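Local coordinates for hypothetical protein (Uncultured marine organism, PDB 2OD5) that is of unknown function but probably binds nucleic acid through a winged-helix-like domain, at residues M11-F23 with I34-T46. Sequence-based numbering, arbitrary orientation.
Sequences MKTVRIREKIKKF and ILEHINSTMRHGT. With EDO (1,2-ethanediol), chain F.
Helix 11-23 runs across helix 34-39 at 121° between their N-to-C directions, the axes 10.1 Å apart at closest approach, with the backbones nearest at Lys-19 and Ile-38 and at Ile-20 and Ile-34. The pair illustrates how a winged-helix-like domain builds its helical core: Ile-20, Ile-34 and Ile-38 meet between the helices, and Leu-51 and Leu-55 of helix 48-57 close over Ile-20. Ile-20 CG1 lies 3.7 Å from Ile-38 CD1; Ile-34 CG2, one turn earlier on the same helix as Ile-38, also touches Ile-20 CG1, the Ile-20 and Ile-34 side chains crossing at about a right angle. Farther along, the selenium of selenomethionine Met-42 rests on Ile-16 CG1. At the C-terminal end of helix 11-23, Phe-23 and His-37 form an offset stack, planes only 10° apart and centroids 4.2 Å apart. Phe-23 CG is anti to its own backbone N (chi1 -177°), which carries the ring out over the imidazole, with CD1 above its centre. An alanine in place of this phenylalanine is likely to leave the His-37 ring without its stacking partner and Ile-34 CG1 without the aromatic carbons it now touches. A water bridges His-37 NE2 and Lys-19 O, a second link between the imidazole and helix 11-23. Two lysines grip the loop after the second helix. Lys-19, bent at its last torsion, donates from NZ to Thr-41 O, while extended Lys-12 reaches Gly-45 O through NZ at 2.7 Å, tilted slightly from the carbonyl plane.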
loop_
_atom_site.group_PDB
_atom_site.type_symbol
_atom_site.label_atom_id
_atom_site.label_comp_id
_atom_site.label_asym_id
_atom_site.label_seq_id
_atom_site.Cartn_x
_atom_site.Cartn_y
_atom_site.Cartn_z
HETATM N N MSE A 11 -4.002 -15.344 8.513
HETATM C CA MSE A 11 -4.396 -14.532 9.661
HETATM C C MSE A 11 -3.563 -13.256 9.743
HETATM O O MSE A 11 -4.095 -12.181 10.001
HETATM C CB MSE A 11 -4.241 -15.314 10.971
HETATM C CG MSE A 11 -5.428 -16.201 11.315
HETATM SE SE MSE A 11 -5.038 -17.514 12.733
HETATM C CE MSE A 11 -5.563 -16.459 14.302
ATOM N N LYS A 12 -2.253 -13.389 9.559
ATOM C CA LYS A 12 -1.365 -12.226 9.577
ATOM C C LYS A 12 -1.751 -11.289 8.443
ATOM O O LYS A 12 -1.914 -10.090 8.654
ATOM C CB LYS A 12 0.102 -12.628 9.428
ATOM C CG LYS A 12 1.052 -11.428 9.495
ATOM C CD LYS A 12 2.496 -11.868 9.679
ATOM C CE LYS A 12 3.474 -10.706 9.587
ATOM N NZ LYS A 12 4.868 -11.168 9.809
ATOM N N THR A 13 -1.902 -11.848 7.247
ATOM C CA THR A 13 -2.242 -11.056 6.065
ATOM C C THR A 13 -3.565 -10.316 6.261
ATOM O O THR A 13 -3.669 -9.138 5.940
ATOM C CB THR A 13 -2.254 -11.916 4.774
ATOM O OG1 THR A 13 -0.918 -12.363 4.506
ATOM C CG2 THR A 13 -2.739 -11.118 3.579
ATOM N N VAL A 14 -4.557 -10.987 6.821
ATOM C CA VAL A 14 -5.820 -10.326 7.159
ATOM C C VAL A 14 -5.635 -9.142 8.137
ATOM O O VAL A 14 -6.269 -8.089 8.002
ATOM C CB VAL A 14 -6.804 -11.327 7.794
ATOM C CG1 VAL A 14 -8.021 -10.605 8.383
ATOM C CG2 VAL A 14 -7.224 -12.391 6.771
ATOM N N ARG A 15 -4.801 -9.346 9.148
ATOM C CA ARG A 15 -4.491 -8.304 10.121
ATOM C C ARG A 15 -3.816 -7.114 9.431
ATOM O O ARG A 15 -4.126 -5.956 9.708
ATOM C CB ARG A 15 -3.549 -8.891 11.171
ATOM C CG ARG A 15 -3.458 -8.149 12.477
ATOM C CD ARG A 15 -2.930 -9.084 13.606
ATOM N NE ARG A 15 -1.756 -9.876 13.194
ATOM C CZ ARG A 15 -0.481 -9.526 13.381
ATOM N NH1 ARG A 15 -0.155 -8.377 13.964
ATOM N NH2 ARG A 15 0.486 -10.335 12.962
ATOM N N ILE A 16 -2.875 -7.424 8.553
ATOM C CA ILE A 16 -2.128 -6.405 7.801
ATOM C C ILE A 16 -3.081 -5.591 6.925
ATOM O O ILE A 16 -3.008 -4.361 6.910
ATOM C CB ILE A 16 -1.035 -7.035 6.956
ATOM C CG1 ILE A 16 0.087 -7.574 7.863
ATOM C CG2 ILE A 16 -0.403 -6.009 6.021
ATOM C CD1 ILE A 16 1.266 -8.207 7.113
ATOM N N ARG A 17 -3.981 -6.271 6.214
ATOM C CA ARG A 17 -4.964 -5.577 5.376
ATOM C C ARG A 17 -5.798 -4.600 6.161
ATOM O O ARG A 17 -6.071 -3.514 5.676
ATOM C CB ARG A 17 -5.915 -6.536 4.683
ATOM C CG ARG A 17 -5.323 -7.326 3.562
ATOM C CD ARG A 17 -6.408 -8.233 2.990
ATOM N NE ARG A 17 -6.004 -8.815 1.726
ATOM C CZ ARG A 17 -6.743 -9.673 1.027
ATOM N NH1 ARG A 17 -7.929 -10.058 1.476
ATOM N NH2 ARG A 17 -6.301 -10.151 -0.132
ATOM N N GLU A 18 -6.260 -4.986 7.353
ATOM C CA GLU A 18 -7.092 -4.099 8.154
ATOM C C GLU A 18 -6.313 -2.867 8.605
ATOM O O GLU A 18 -6.845 -1.760 8.625
ATOM C CB GLU A 18 -7.672 -4.854 9.360
ATOM C CG GLU A 18 -8.558 -6.024 8.963
ATOM N N LYS A 19 -5.050 -3.056 8.971
ATOM C CA LYS A 19 -4.219 -1.912 9.353
ATOM C C LYS A 19 -4.008 -0.949 8.192
ATOM O O LYS A 19 -4.090 0.267 8.364
ATOM C CB LYS A 19 -2.849 -2.374 9.821
ATOM C CG LYS A 19 -2.841 -3.004 11.158
ATOM C CD LYS A 19 -1.400 -3.157 11.606
ATOM C CE LYS A 19 -1.305 -3.975 12.866
ATOM N NZ LYS A 19 -1.303 -3.131 14.089
ATOM N N ILE A 20 -3.707 -1.509 7.022
ATOM C CA ILE A 20 -3.455 -0.704 5.842
ATOM C C ILE A 20 -4.704 0.139 5.516
ATOM O O ILE A 20 -4.614 1.337 5.270
ATOM C CB ILE A 20 -3.065 -1.562 4.619
ATOM C CG1 ILE A 20 -1.718 -2.278 4.811
ATOM C CG2 ILE A 20 -3.021 -0.686 3.385
ATOM C CD1 ILE A 20 -1.483 -3.411 3.793
ATOM N N LYS A 21 -5.880 -0.479 5.530
ATOM C CA LYS A 21 -7.120 0.218 5.183
ATOM C C LYS A 21 -7.408 1.389 6.128
ATOM O O LYS A 21 -7.761 2.482 5.692
ATOM C CB LYS A 21 -8.288 -0.768 5.098
ATOM C CG LYS A 21 -8.219 -1.721 3.917
ATOM N N LYS A 22 -7.190 1.179 7.417
ATOM C CA LYS A 22 -7.325 2.253 8.402
ATOM C C LYS A 22 -6.327 3.381 8.171
ATOM O O LYS A 22 -6.673 4.571 8.223
ATOM C CB LYS A 22 -7.172 1.687 9.809
ATOM C CG LYS A 22 -8.405 0.930 10.285
ATOM C CD LYS A 22 -9.526 1.878 10.641
ATOM N N PHE A 23 -5.085 3.013 7.898
ATOM C CA PHE A 23 -4.042 3.985 7.634
ATOM C C PHE A 23 -4.354 4.844 6.406
ATOM O O PHE A 23 -4.097 6.040 6.416
ATOM C CB PHE A 23 -2.694 3.269 7.465
ATOM C CG PHE A 23 -1.530 4.182 7.249
ATOM C CD1 PHE A 23 -1.148 5.097 8.231
ATOM C CD2 PHE A 23 -0.812 4.144 6.064
ATOM C CE1 PHE A 23 -0.079 5.940 8.053
ATOM C CE2 PHE A 23 0.295 4.967 5.897
ATOM C CZ PHE A 23 0.654 5.871 6.891
ATOM N N ILE A 34 3.456 3.287 4.113
ATOM C CA ILE A 34 2.616 2.185 4.547
ATOM C C ILE A 34 3.450 1.151 5.293
ATOM O O ILE A 34 3.095 0.731 6.399
ATOM C CB ILE A 34 1.851 1.521 3.365
ATOM C CG1 ILE A 34 0.919 2.546 2.673
ATOM C CG2 ILE A 34 1.005 0.341 3.863
ATOM C CD1 ILE A 34 0.369 2.059 1.333
ATOM N N LEU A 35 4.594 0.815 4.728
ATOM C CA LEU A 35 5.501 -0.144 5.360
ATOM C C LEU A 35 5.949 0.365 6.715
ATOM O O LEU A 35 5.962 -0.389 7.686
ATOM C CB LEU A 35 6.738 -0.381 4.484
ATOM C CG LEU A 35 7.654 -1.528 4.969
ATOM C CD1 LEU A 35 6.925 -2.885 4.918
ATOM C CD2 LEU A 35 8.920 -1.554 4.126
ATOM N N GLU A 36 6.339 1.633 6.804
ATOM C CA GLU A 36 6.799 2.150 8.079
ATOM C C GLU A 36 5.678 2.087 9.126
ATOM O O GLU A 36 5.904 1.708 10.273
ATOM C CB GLU A 36 7.363 3.574 7.943
ATOM C CG GLU A 36 7.925 4.104 9.278
ATOM C CD GLU A 36 8.625 5.473 9.196
ATOM O OE1 GLU A 36 8.528 6.145 8.153
ATOM O OE2 GLU A 36 9.228 5.873 10.218
ATOM N N HIS A 37 4.458 2.419 8.725
ATOM C CA HIS A 37 3.319 2.377 9.635
ATOM C C HIS A 37 3.051 0.982 10.128
ATOM O O HIS A 37 2.923 0.749 11.326
ATOM C CB HIS A 37 2.062 2.911 8.932
ATOM C CG HIS A 37 0.858 2.821 9.795
ATOM N ND1 HIS A 37 0.708 3.614 10.908
ATOM C CD2 HIS A 37 -0.191 1.965 9.785
ATOM C CE1 HIS A 37 -0.425 3.291 11.514
ATOM N NE2 HIS A 37 -0.980 2.279 10.866
ATOM N N ILE A 38 2.912 0.041 9.204
ATOM C CA ILE A 38 2.659 -1.374 9.502
ATOM C C ILE A 38 3.720 -1.952 10.436
ATOM O O ILE A 38 3.448 -2.563 11.473
ATOM C CB ILE A 38 2.667 -2.180 8.165
ATOM C CG1 ILE A 38 1.406 -1.889 7.344
ATOM C CG2 ILE A 38 2.712 -3.645 8.391
ATOM C CD1 ILE A 38 0.117 -2.236 8.067
ATOM N N ASN A 39 4.959 -1.768 10.031
ATOM C CA ASN A 39 6.054 -2.333 10.786
ATOM C C ASN A 39 6.271 -1.673 12.164
ATOM O O ASN A 39 6.942 -2.249 13.021
ATOM C CB ASN A 39 7.339 -2.317 9.961
ATOM C CG ASN A 39 7.375 -3.416 8.895
ATOM O OD1 ASN A 39 6.455 -4.218 8.795
ATOM N ND2 ASN A 39 8.449 -3.458 8.106
ATOM N N SER A 40 5.724 -0.476 12.365
ATOM C CA SER A 40 5.770 0.205 13.651
ATOM C C SER A 40 4.767 -0.306 14.664
ATOM O O SER A 40 4.873 0.044 15.837
ATOM C CB SER A 40 5.599 1.719 13.476
ATOM O OG SER A 40 4.238 2.038 13.293
ATOM N N THR A 41 3.822 -1.151 14.249
ATOM C CA THR A 41 2.718 -1.573 15.116
ATOM C C THR A 41 2.467 -3.074 15.146
ATOM O O THR A 41 1.371 -3.509 15.520
ATOM C CB THR A 41 1.426 -0.900 14.634
ATOM O OG1 THR A 41 1.150 -1.315 13.285
ATOM C CG2 THR A 41 1.602 0.631 14.654
HETATM N N MSE A 42 3.454 -3.862 14.729
HETATM C CA MSE A 42 3.377 -5.313 14.673
HETATM C C MSE A 42 4.712 -5.804 15.214
HETATM O O MSE A 42 5.722 -5.089 15.097
HETATM C CB MSE A 42 3.260 -5.777 13.219
HETATM C CG MSE A 42 1.997 -5.403 12.590
HETATM SE SE MSE A 42 1.899 -6.231 10.900
HETATM C CE MSE A 42 3.209 -5.219 9.934
ATOM N N ARG A 43 4.729 -6.992 15.797
ATOM C CA ARG A 43 5.983 -7.551 16.338
ATOM C C ARG A 43 7.026 -7.811 15.241
ATOM O O ARG A 43 8.186 -7.445 15.393
ATOM C CB ARG A 43 5.716 -8.848 17.100
ATOM C CG ARG A 43 6.932 -9.477 17.671
ATOM C CD ARG A 43 7.765 -8.527 18.529
ATOM N NE ARG A 43 8.925 -9.170 19.139
ATOM C CZ ARG A 43 10.130 -9.226 18.562
ATOM N NH1 ARG A 43 10.329 -8.674 17.390
ATOM N NH2 ARG A 43 11.142 -9.827 19.164
ATOM N N HIS A 44 6.612 -8.458 14.155
ATOM C CA HIS A 44 7.552 -8.899 13.109
ATOM C C HIS A 44 7.374 -8.148 11.812
ATOM O O HIS A 44 8.360 -7.844 11.143
ATOM C CB HIS A 44 7.441 -10.394 12.885
ATOM C CG HIS A 44 7.822 -11.189 14.093
ATOM N ND1 HIS A 44 9.095 -11.157 14.618
ATOM C CD2 HIS A 44 7.079 -11.933 14.949
ATOM C CE1 HIS A 44 9.139 -11.925 15.696
ATOM N NE2 HIS A 44 7.924 -12.391 15.927
ATOM N N GLY A 45 6.124 -7.830 11.473
ATOM C CA GLY A 45 5.828 -6.983 10.349
ATOM C C GLY A 45 6.107 -7.682 9.031
ATOM O O GLY A 45 6.034 -8.915 8.942
ATOM N N THR A 46 6.465 -6.890 8.023
ATOM C CA THR A 46 6.625 -7.411 6.673
ATOM C C THR A 46 7.778 -6.725 5.945
ATOM O O THR A 46 8.538 -5.944 6.547
ATOM C CB THR A 46 5.264 -7.272 5.914
ATOM O OG1 THR A 46 5.283 -8.022 4.696
ATOM C CG2 THR A 46 4.906 -5.816 5.664
HETATM C C1 EDO F . -0.502 -13.828 12.975
HETATM O O1 EDO F . -1.307 -14.891 12.449
HETATM C C2 EDO F . -1.361 -12.969 13.895
HETATM O O2 EDO F . -2.439 -12.366 13.167
HETATM O O HOH W 1 2.065 -8.330 16.394
HETATM O O HOH W 2 -3.704 1.409 10.835
#